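Local coordinates for iron uptake protein A2 (Synechocystis sp., PDB 2VOZ), which binds ferric iron in the periplasm, probably as a substrate-binding subunit of an ABC transporter that imports Fe(3+), at residues 34-39 / 80-85; 107-112 / 122-127; 294-299 / 309-314. All blocks are in the same frame, centred on the assembly; numbering follows the deposited sequence.

Overall arrangement
The three contacts follow one another along the chain and meet around a few aromatic side chains. Contacts 1 and 2 reach the same mixed sheet, and their centres are about 16 Å apart. Phe84 of contact 1 packs on Phe126 of contact 2, with 4.1 Å between Phe84 CE2 and Phe126 CD2. It also meets Phe294 of contact 3, the two ring planes standing at about 90°. Thr127 of contact 2 packs on Phe294 and Ala295. The iron-binding residues, without metal in this apo form, lie close by. The side chain of Leu38 is about 7 Å from that of His43, and Asn299 of contact 3 comes within about 4 Å of Tyr225, again between side chains.

Contact 1. Residues 34-39 / 80-85; sequences RTINLY and GDILFT
Leu38 lays its CD1 methyl against the branch of Ile82, 3.5 Å from Ile82 CG2 and nearly as close to CB. CG of Leu38 stands opposite the backbone N (chi1 175°), which swings this methyl toward the neighbouring strand and also to CB of Phe84. Ile82 and Phe84 in turn pack on strand 261-268. On the other face of the sheet, Tyr39 slants past Gly80, with Tyr39 CE1 3.5 Å from Gly80 CA. Its CB touches CD1 of Leu83. Helix 64-74 covers this face and meets both Tyr39 and Leu83, while the hydroxyl of Tyr39 is hydrogen-bonded to Glu74.

The two strands run parallel, as in the alpha/beta lobes of periplasmic binding proteins. Strand 35-39 lies between 56-61 and 82-85, and the connection through helix 64-74 passes over it in a beta-alpha-beta crossover. Tyr39 N donates to Ile82 O at 2.9 Å, and Phe84 N donates to Tyr39 O at the same length; both bonds run close to the direction of the acceptor carbonyl. Two residues earlier, at Asn37, the pattern changes. Asn37 O takes two N-H groups, from Asp81 N at 2.9 Å and from Ile82 N at 3.3 Å. The first lies in the carbonyl plane and the second is tilted from it.

Asp81 reaches across beyond this double grip. Its OD2 accepts from Asn37 N at 2.7 Å with the anti lone pair, in a bond of 158° at the hydrogen. The same oxygen sits 3.2 Å from Ile36 CA and takes a second hydrogen bond from Asn274 ND2. The amide of Asn37 lies nearly parallel to this carboxylate, 13° apart, but its ND2 donates to Pro79 O.

Contact 2. Residues 107-112 / 122-127; sequences KLNERI and LWYGFT
Leu108 drops its CD1 methyl onto the face of the Tyr124 ring. CD1 stands 3.8 Å from the centroid of that ring and only 6° off its normal, a nearly centred CH-pi contact. CB of Leu108 joins in near CE2 of the same ring. The other methyl branch, CD2, points to the edge of the Phe126 ring, 4.3 Å from Phe126 CE1. One leucine therefore spans two aromatic residues, one by the face and one by the edge.

Ile112 fills in beside it through the end of its chain. Its CD1 is 3.7 Å from Phe126 CE1 and also touches Tyr124 CB. The same Ile112 CD1 lies 3.6 Å from Gly125 O. That carbonyl oxygen is buried here without a polar partner in the model. Ile112 is extended at chi2 (-180°), which carries CD1 to Phe126 CE1 and Tyr124 CB. ND2 of Asn109 approaches the rim of the Tyr124 ring near its plane.

Leu108 and Ile112 lie one turn apart. Ile112 N donates to Leu108 O at 2.9 Å, although Ile112 itself has already left the helical conformation. On the strand side, Tyr124 and Phe126 are held by backbone hydrogen bonds to Ala266 and Ser264, and Gly125 by one to Leu116. Leu282 of helix 275-285 packs on both Leu108 and Phe126, extending the apolar layer. Phe126 O accepts from Gln291 NE2.

The helix, with Ile112 just past its end, meets strand 124-127 through apolar side-chain contacts and the Gly125 carbonyl; no hydrogen bond joins the two segments. The strand is antiparallel to 261-268, and Phe126 and Thr127 together face Ser264 in a classic beta bulge.

Contact 3. Residues 294-299 / 309-314; sequences FAEGNN and IDPVLA
Two helix ends meet here: the Schellman motif that closes helix 288-297 and the N-cap of the short helix 311-314. Glu296 and Asp310 make the closest approach. Glu296 OE1 lies 2.6 Å from Asp310 OD2, with the two carboxylate planes turned 56° apart. Oxygens this near suggest that one of the acids carries a proton. The bend of Glu296 at chi2 (-70°) folds its carboxylate toward the other segment, so that OE2 also comes to 3.1 Å from Asp310 CA.

A lysine probably offsets the two acids. Lys232 NZ forms a salt bridge with Asp310 OD2 and a hydrogen bond with Asn299 OD1. The amide of Asn299 stands almost perpendicular to the carboxylate of Asp310, and the lysine is shared between them. Asn299 O rests 3.6 Å from Leu313 CD2, so a methyl of the short helix packs against the backbone at the helix end.

The other oxygen of Asp310 serves its own helix. OD1 accepts from Leu313 N at 3.2 Å with its anti lone pair, and weakly from Val312 N at 2.9 Å. Asp310 O also accepts from Ala314 N. Both carboxylate oxygens are therefore engaged, one by backbone N-H groups and one by the lysine.

A second subunit borders the site: its Ala53 packs on Glu296, and its Asp52 on Asp310 and Pro311. Within the chain, Val312 and Asn299 lean on helix 224-232, which carries the iron-binding residues Tyr225 and Tyr226.

Asn299 has positive phi and is the C-prime residue. Its N donates to Glu296 O at 3.0 Å, and Glu300 N reaches back to Ala295 O, the pair of bonds that defines a Schellman motif.

Contact 1. Residues 34-39 / 80-85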
loop_
_atom_site.group_PDB
_atom_site.type_symbol
_atom_site.label_atom_id
_atom_site.label_comp_id
_atom_site.label_asym_id
_atom_site.label_seq_id
_atom_site.Cartn_x
_atom_site.Cartn_y
_atom_site.Cartn_z
ATOM N N ARG B 34 25.622 8.771 -1.931
ATOM C CA ARG B 34 26.159 7.422 -1.778
ATOM C C ARG B 34 25.119 6.500 -2.348
ATOM O O ARG B 34 23.913 6.745 -2.229
ATOM C CB ARG B 34 26.355 7.063 -0.312
ATOM C CG ARG B 34 27.190 8.070 0.435
ATOM C CD ARG B 34 27.944 7.455 1.591
ATOM N NE ARG B 34 29.143 6.773 1.107
ATOM C CZ ARG B 34 30.265 6.597 1.804
ATOM N NH1 ARG B 34 30.390 7.081 3.044
ATOM N NH2 ARG B 34 31.269 5.942 1.238
ATOM N N THR B 35 25.577 5.426 -2.959
ATOM C CA THR B 35 24.655 4.505 -3.559
ATOM C C THR B 35 25.077 3.075 -3.274
ATOM O O THR B 35 26.275 2.750 -3.235
ATOM C CB THR B 35 24.489 4.755 -5.078
ATOM O OG1 THR B 35 23.487 3.879 -5.610
ATOM C CG2 THR B 35 25.797 4.560 -5.831
ATOM N N ILE B 36 24.072 2.247 -3.022
ATOM C CA ILE B 36 24.304 0.798 -2.913
ATOM C C ILE B 36 23.124 0.038 -3.494
ATOM O O ILE B 36 22.009 0.561 -3.608
ATOM C CB ILE B 36 24.467 0.335 -1.454
ATOM C CG1 ILE B 36 23.226 0.707 -0.634
ATOM C CG2 ILE B 36 25.762 0.882 -0.830
ATOM C CD1 ILE B 36 23.084 -0.163 0.617
ATOM N N ASN B 37 23.372 -1.228 -3.820
ATOM C CA ASN B 37 22.318 -2.143 -4.230
ATOM C C ASN B 37 22.085 -3.081 -3.059
ATOM O O ASN B 37 22.928 -3.936 -2.744
ATOM C CB ASN B 37 22.759 -2.930 -5.468
ATOM C CG ASN B 37 23.116 -2.006 -6.617
ATOM O OD1 ASN B 37 22.368 -1.069 -6.908
ATOM N ND2 ASN B 37 24.280 -2.213 -7.217
ATOM N N LEU B 38 20.946 -2.882 -2.406
ATOM C CA LEU B 38 20.579 -3.657 -1.240
ATOM C C LEU B 38 19.605 -4.746 -1.622
ATOM O O LEU B 38 18.517 -4.452 -2.103
ATOM C CB LEU B 38 19.940 -2.723 -0.198
ATOM C CG LEU B 38 19.388 -3.403 1.064
ATOM C CD1 LEU B 38 20.515 -4.132 1.809
ATOM C CD2 LEU B 38 18.747 -2.338 1.969
ATOM N N TYR B 39 19.998 -5.996 -1.426
ATOM C CA TYR B 39 19.107 -7.128 -1.622
ATOM C C TYR B 39 18.619 -7.460 -0.218
ATOM O O TYR B 39 19.431 -7.777 0.643
ATOM C CB TYR B 39 19.882 -8.343 -2.153
ATOM C CG TYR B 39 20.312 -8.281 -3.620
ATOM C CD1 TYR B 39 20.721 -7.093 -4.201
ATOM C CD2 TYR B 39 20.371 -9.441 -4.392
ATOM C CE1 TYR B 39 21.159 -7.049 -5.557
ATOM C CE2 TYR B 39 20.813 -9.417 -5.732
ATOM C CZ TYR B 39 21.190 -8.215 -6.294
ATOM O OH TYR B 39 21.659 -8.168 -7.586
ATOM N N GLY B 80 25.155 -6.856 -6.521
ATOM C CA GLY B 80 24.668 -6.718 -5.140
ATOM C C GLY B 80 25.778 -6.172 -4.284
ATOM O O GLY B 80 26.930 -6.607 -4.410
ATOM N N ASP B 81 25.445 -5.206 -3.418
ATOM C CA ASP B 81 26.388 -4.695 -2.438
ATOM C C ASP B 81 26.210 -5.371 -1.080
ATOM O O ASP B 81 27.176 -5.764 -0.439
ATOM C CB ASP B 81 26.225 -3.184 -2.292
ATOM C CG ASP B 81 26.782 -2.435 -3.506
ATOM O OD1 ASP B 81 27.964 -2.693 -3.802
ATOM O OD2 ASP B 81 26.054 -1.631 -4.156
ATOM N N ILE B 82 24.954 -5.466 -0.658
ATOM C CA ILE B 82 24.633 -5.991 0.661
ATOM C C ILE B 82 23.494 -6.987 0.514
ATOM O O ILE B 82 22.534 -6.741 -0.230
ATOM C CB ILE B 82 24.082 -4.871 1.603
ATOM C CG1 ILE B 82 25.062 -3.714 1.837
ATOM C CG2 ILE B 82 23.588 -5.470 2.956
ATOM C CD1 ILE B 82 26.127 -4.004 2.797
ATOM N N LEU B 83 23.585 -8.103 1.239
ATOM C CA LEU B 83 22.423 -8.951 1.448
ATOM C C LEU B 83 22.028 -8.816 2.905
ATOM O O LEU B 83 22.837 -9.038 3.820
ATOM C CB LEU B 83 22.743 -10.412 1.141
ATOM C CG LEU B 83 21.684 -11.459 1.465
ATOM C CD1 LEU B 83 20.426 -11.246 0.568
ATOM C CD2 LEU B 83 22.285 -12.866 1.243
ATOM N N PHE B 84 20.788 -8.432 3.076
ATOM C CA PHE B 84 20.180 -8.329 4.393
ATOM C C PHE B 84 19.122 -9.412 4.486
ATOM O O PHE B 84 18.220 -9.503 3.623
ATOM C CB PHE B 84 19.511 -6.966 4.593
ATOM C CG PHE B 84 19.028 -6.783 5.997
ATOM C CD1 PHE B 84 17.877 -7.456 6.450
ATOM C CD2 PHE B 84 19.777 -6.051 6.887
ATOM C CE1 PHE B 84 17.483 -7.347 7.793
ATOM C CE2 PHE B 84 19.395 -5.931 8.245
ATOM C CZ PHE B 84 18.254 -6.561 8.683
ATOM N N THR B 85 19.169 -10.233 5.539
ATOM C CA THR B 85 18.153 -11.250 5.685
ATOM C C THR B 85 17.867 -11.560 7.159
ATOM O O THR B 85 18.441 -10.928 8.066
ATOM C CB THR B 85 18.504 -12.513 4.839
ATOM O OG1 THR B 85 17.346 -13.337 4.688
ATOM C CG2 THR B 85 19.614 -13.293 5.442
#

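Contact 2. Residues 107-112 / 122-127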
loop_
_atom_site.group_PDB
_atom_site.type_symbol
_atom_site.label_atom_id
_atom_site.label_comp_id
_atom_site.label_asym_id
_atom_site.label_seq_id
_atom_site.Cartn_x
_atom_site.Cartn_y
_atom_site.Cartn_z
ATOM N N LYS B 107 33.886 0.748 13.786
ATOM C CA LYS B 107 32.562 1.086 14.320
ATOM C C LYS B 107 31.689 -0.135 14.541
ATOM O O LYS B 107 31.055 -0.258 15.576
ATOM C CB LYS B 107 31.819 2.101 13.446
ATOM C CG LYS B 107 32.338 3.517 13.543
ATOM N N LEU B 108 31.646 -1.046 13.569
ATOM C CA LEU B 108 30.850 -2.251 13.752
ATOM C C LEU B 108 31.377 -3.086 14.878
ATOM O O LEU B 108 30.615 -3.580 15.706
ATOM C CB LEU B 108 30.823 -3.092 12.473
ATOM C CG LEU B 108 30.135 -2.479 11.257
ATOM C CD1 LEU B 108 30.248 -3.436 10.067
ATOM C CD2 LEU B 108 28.648 -2.111 11.536
ATOM N N ASN B 109 32.699 -3.257 14.931
ATOM C CA ASN B 109 33.252 -4.062 16.015
ATOM C C ASN B 109 32.993 -3.467 17.398
ATOM O O ASN B 109 32.701 -4.196 18.352
ATOM C CB ASN B 109 34.748 -4.277 15.830
ATOM C CG ASN B 109 35.069 -5.182 14.664
ATOM O OD1 ASN B 109 36.214 -5.196 14.188
ATOM N ND2 ASN B 109 34.082 -5.918 14.178
ATOM N N GLU B 110 33.115 -2.149 17.502
ATOM C CA GLU B 110 32.940 -1.497 18.798
ATOM C C GLU B 110 31.484 -1.509 19.240
ATOM O O GLU B 110 31.188 -1.648 20.454
ATOM C CB GLU B 110 33.462 -0.068 18.749
ATOM C CG GLU B 110 34.970 0.026 18.623
ATOM C CD GLU B 110 35.719 -0.187 19.934
ATOM O OE1 GLU B 110 36.932 -0.486 19.849
ATOM O OE2 GLU B 110 35.109 -0.040 21.026
ATOM N N ARG B 111 30.561 -1.407 18.280
ATOM C CA ARG B 111 29.151 -1.198 18.639
ATOM C C ARG B 111 28.314 -2.460 18.712
ATOM O O ARG B 111 27.516 -2.619 19.634
ATOM C CB ARG B 111 28.491 -0.208 17.675
ATOM C CG ARG B 111 29.085 1.202 17.808
ATOM C CD ARG B 111 28.550 2.182 16.753
ATOM N NE ARG B 111 27.094 2.307 16.877
ATOM C CZ ARG B 111 26.457 3.013 17.820
ATOM N NH1 ARG B 111 27.147 3.700 18.732
ATOM N NH2 ARG B 111 25.125 3.038 17.847
ATOM N N ILE B 112 28.496 -3.339 17.738
ATOM C CA ILE B 112 27.674 -4.551 17.689
ATOM C C ILE B 112 28.243 -5.599 18.639
ATOM O O ILE B 112 29.434 -5.963 18.521
ATOM C CB ILE B 112 27.566 -5.088 16.252
ATOM C CG1 ILE B 112 26.881 -4.029 15.365
ATOM C CG2 ILE B 112 26.781 -6.411 16.250
ATOM C CD1 ILE B 112 26.711 -4.463 13.917
ATOM N N LEU B 122 31.990 -11.671 8.455
ATOM C CA LEU B 122 31.259 -11.932 7.217
ATOM C C LEU B 122 29.873 -11.297 7.215
ATOM O O LEU B 122 29.359 -10.931 6.161
ATOM C CB LEU B 122 31.142 -13.434 6.998
ATOM C CG LEU B 122 32.413 -14.179 6.570
ATOM C CD1 LEU B 122 32.124 -15.681 6.487
ATOM C CD2 LEU B 122 32.903 -13.615 5.245
ATOM N N TRP B 123 29.255 -11.218 8.398
ATOM C CA TRP B 123 27.937 -10.580 8.507
ATOM C C TRP B 123 27.682 -10.161 9.950
ATOM O O TRP B 123 28.411 -10.584 10.877
ATOM C CB TRP B 123 26.823 -11.479 7.944
ATOM C CG TRP B 123 26.789 -12.911 8.468
ATOM C CD1 TRP B 123 27.166 -14.038 7.779
ATOM C CD2 TRP B 123 26.362 -13.357 9.765
ATOM N NE1 TRP B 123 26.985 -15.154 8.561
ATOM C CE2 TRP B 123 26.486 -14.767 9.778
ATOM C CE3 TRP B 123 25.875 -12.706 10.914
ATOM C CZ2 TRP B 123 26.164 -15.535 10.889
ATOM C CZ3 TRP B 123 25.550 -13.492 12.057
ATOM C CH2 TRP B 123 25.703 -14.897 12.012
ATOM N N TYR B 124 26.653 -9.318 10.120
ATOM C CA TYR B 124 26.452 -8.576 11.367
ATOM C C TYR B 124 24.975 -8.543 11.691
ATOM O O TYR B 124 24.165 -8.284 10.806
ATOM C CB TYR B 124 26.950 -7.120 11.192
ATOM C CG TYR B 124 28.414 -7.123 10.889
ATOM C CD1 TYR B 124 28.869 -7.333 9.603
ATOM C CD2 TYR B 124 29.348 -6.984 11.919
ATOM C CE1 TYR B 124 30.282 -7.384 9.319
ATOM C CE2 TYR B 124 30.741 -7.050 11.664
ATOM C CZ TYR B 124 31.188 -7.247 10.371
ATOM O OH TYR B 124 32.533 -7.316 10.113
ATOM N N GLY B 125 24.618 -8.836 12.936
ATOM C CA GLY B 125 23.199 -8.667 13.346
ATOM C C GLY B 125 22.874 -7.199 13.551
ATOM O O GLY B 125 23.691 -6.438 14.096
ATOM N N PHE B 126 21.709 -6.788 13.033
ATOM C CA PHE B 126 21.229 -5.432 13.240
ATOM C C PHE B 126 19.955 -5.320 14.067
ATOM O O PHE B 126 19.685 -4.243 14.601
ATOM C CB PHE B 126 21.104 -4.698 11.912
ATOM C CG PHE B 126 22.424 -4.438 11.298
ATOM C CD1 PHE B 126 23.243 -3.397 11.804
ATOM C CD2 PHE B 126 22.904 -5.260 10.300
ATOM C CE1 PHE B 126 24.500 -3.157 11.256
ATOM C CE2 PHE B 126 24.180 -5.057 9.774
ATOM C CZ PHE B 126 24.967 -3.998 10.245
ATOM N N THR B 127 19.166 -6.393 14.145
ATOM C CA THR B 127 18.073 -6.456 15.134
ATOM C C THR B 127 18.128 -7.827 15.752
ATOM O O THR B 127 18.771 -8.729 15.204
ATOM C CB THR B 127 16.677 -6.266 14.469
ATOM O OG1 THR B 127 16.421 -7.392 13.636
ATOM C CG2 THR B 127 16.653 -4.973 13.668
#

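Contact 3. Residues 294-299 / 309-314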
loop_
_atom_site.group_PDB
_atom_site.type_symbol
_atom_site.label_atom_id
_atom_site.label_comp_id
_atom_site.label_asym_id
_atom_site.label_seq_id
_atom_site.Cartn_x
_atom_site.Cartn_y
_atom_site.Cartn_z
ATOM N N PHE B 294 14.657 0.982 12.954
ATOM C CA PHE B 294 14.815 -0.244 12.241
ATOM C C PHE B 294 14.227 -1.372 13.117
ATOM O O PHE B 294 13.436 -2.184 12.654
ATOM C CB PHE B 294 16.278 -0.451 11.947
ATOM C CG PHE B 294 16.543 -1.417 10.864
ATOM C CD1 PHE B 294 17.312 -2.565 11.116
ATOM C CD2 PHE B 294 16.062 -1.190 9.570
ATOM C CE1 PHE B 294 17.605 -3.475 10.076
ATOM C CE2 PHE B 294 16.343 -2.088 8.523
ATOM C CZ PHE B 294 17.095 -3.237 8.765
ATOM N N ALA B 295 14.567 -1.356 14.402
ATOM C CA ALA B 295 14.051 -2.374 15.330
ATOM C C ALA B 295 12.556 -2.242 15.477
ATOM O O ALA B 295 11.880 -3.232 15.517
ATOM C CB ALA B 295 14.726 -2.284 16.738
ATOM N N GLU B 296 12.053 -1.005 15.566
ATOM C CA GLU B 296 10.602 -0.759 15.712
ATOM C C GLU B 296 9.809 -1.427 14.609
ATOM O O GLU B 296 8.703 -1.880 14.842
ATOM C CB GLU B 296 10.313 0.745 15.614
ATOM C CG GLU B 296 10.564 1.494 16.892
ATOM C CD GLU B 296 9.532 1.159 17.988
ATOM O OE1 GLU B 296 8.481 0.546 17.701
ATOM O OE2 GLU B 296 9.791 1.525 19.121
ATOM N N GLY B 297 10.376 -1.444 13.399
ATOM C CA GLY B 297 9.660 -1.895 12.179
ATOM C C GLY B 297 8.918 -3.211 12.362
ATOM O O GLY B 297 7.754 -3.386 11.901
ATOM N N ASN B 298 9.592 -4.159 13.013
ATOM C CA ASN B 298 8.997 -5.451 13.272
ATOM C C ASN B 298 8.954 -5.785 14.765
ATOM O O ASN B 298 9.021 -6.943 15.149
ATOM C CB ASN B 298 9.728 -6.548 12.497
ATOM C CG ASN B 298 8.950 -7.863 12.440
ATOM O OD1 ASN B 298 7.701 -7.892 12.488
ATOM N ND2 ASN B 298 9.688 -8.970 12.313
ATOM N N ASN B 299 8.881 -4.773 15.627
ATOM C CA ASN B 299 8.736 -5.054 17.061
ATOM C C ASN B 299 9.866 -5.940 17.592
ATOM O O ASN B 299 9.633 -6.854 18.390
ATOM C CB ASN B 299 7.364 -5.688 17.341
ATOM C CG ASN B 299 6.257 -4.746 17.071
ATOM O OD1 ASN B 299 6.252 -3.634 17.619
ATOM N ND2 ASN B 299 5.302 -5.159 16.241
ATOM N N ILE B 309 13.801 0.797 23.243
ATOM C CA ILE B 309 13.029 -0.345 22.781
ATOM C C ILE B 309 11.547 0.014 22.747
ATOM O O ILE B 309 11.068 0.778 23.604
ATOM C CB ILE B 309 13.231 -1.535 23.765
ATOM C CG1 ILE B 309 14.715 -1.922 23.779
ATOM C CG2 ILE B 309 12.349 -2.724 23.349
ATOM C CD1 ILE B 309 15.122 -2.771 25.004
ATOM N N ASP B 310 10.818 -0.559 21.780
ATOM C CA ASP B 310 9.417 -0.278 21.636
ATOM C C ASP B 310 8.745 -0.466 23.002
ATOM O O ASP B 310 8.996 -1.478 23.658
ATOM C CB ASP B 310 8.783 -1.246 20.640
ATOM C CG ASP B 310 7.286 -1.037 20.526
ATOM O OD1 ASP B 310 6.529 -1.606 21.349
ATOM O OD2 ASP B 310 6.886 -0.304 19.603
ATOM N N PRO B 311 7.941 0.499 23.443
ATOM C CA PRO B 311 7.369 0.421 24.811
ATOM C C PRO B 311 6.555 -0.846 25.104
ATOM O O PRO B 311 6.642 -1.382 26.216
ATOM C CB PRO B 311 6.490 1.671 24.913
ATOM C CG PRO B 311 6.877 2.554 23.803
ATOM C CD PRO B 311 7.570 1.753 22.745
ATOM N N VAL B 312 5.750 -1.299 24.137
ATOM C CA VAL B 312 4.963 -2.529 24.300
ATOM C C VAL B 312 5.904 -3.734 24.497
ATOM O O VAL B 312 5.697 -4.569 25.389
ATOM C CB VAL B 312 4.007 -2.752 23.094
ATOM C CG1 VAL B 312 3.183 -4.054 23.299
ATOM C CG2 VAL B 312 3.022 -1.576 22.977
ATOM N N LEU B 313 6.949 -3.826 23.680
ATOM C CA LEU B 313 7.921 -4.910 23.837
ATOM C C LEU B 313 8.652 -4.761 25.181
ATOM O O LEU B 313 8.814 -5.736 25.902
ATOM C CB LEU B 313 8.912 -4.887 22.667
ATOM C CG LEU B 313 10.060 -5.884 22.737
ATOM C CD1 LEU B 313 9.476 -7.342 22.791
ATOM C CD2 LEU B 313 10.936 -5.688 21.510
ATOM N N ALA B 314 9.060 -3.531 25.512
ATOM C CA ALA B 314 9.861 -3.267 26.720
ATOM C C ALA B 314 9.081 -3.616 27.992
ATOM O O ALA B 314 9.689 -3.970 28.995
ATOM C CB ALA B 314 10.320 -1.813 26.757
#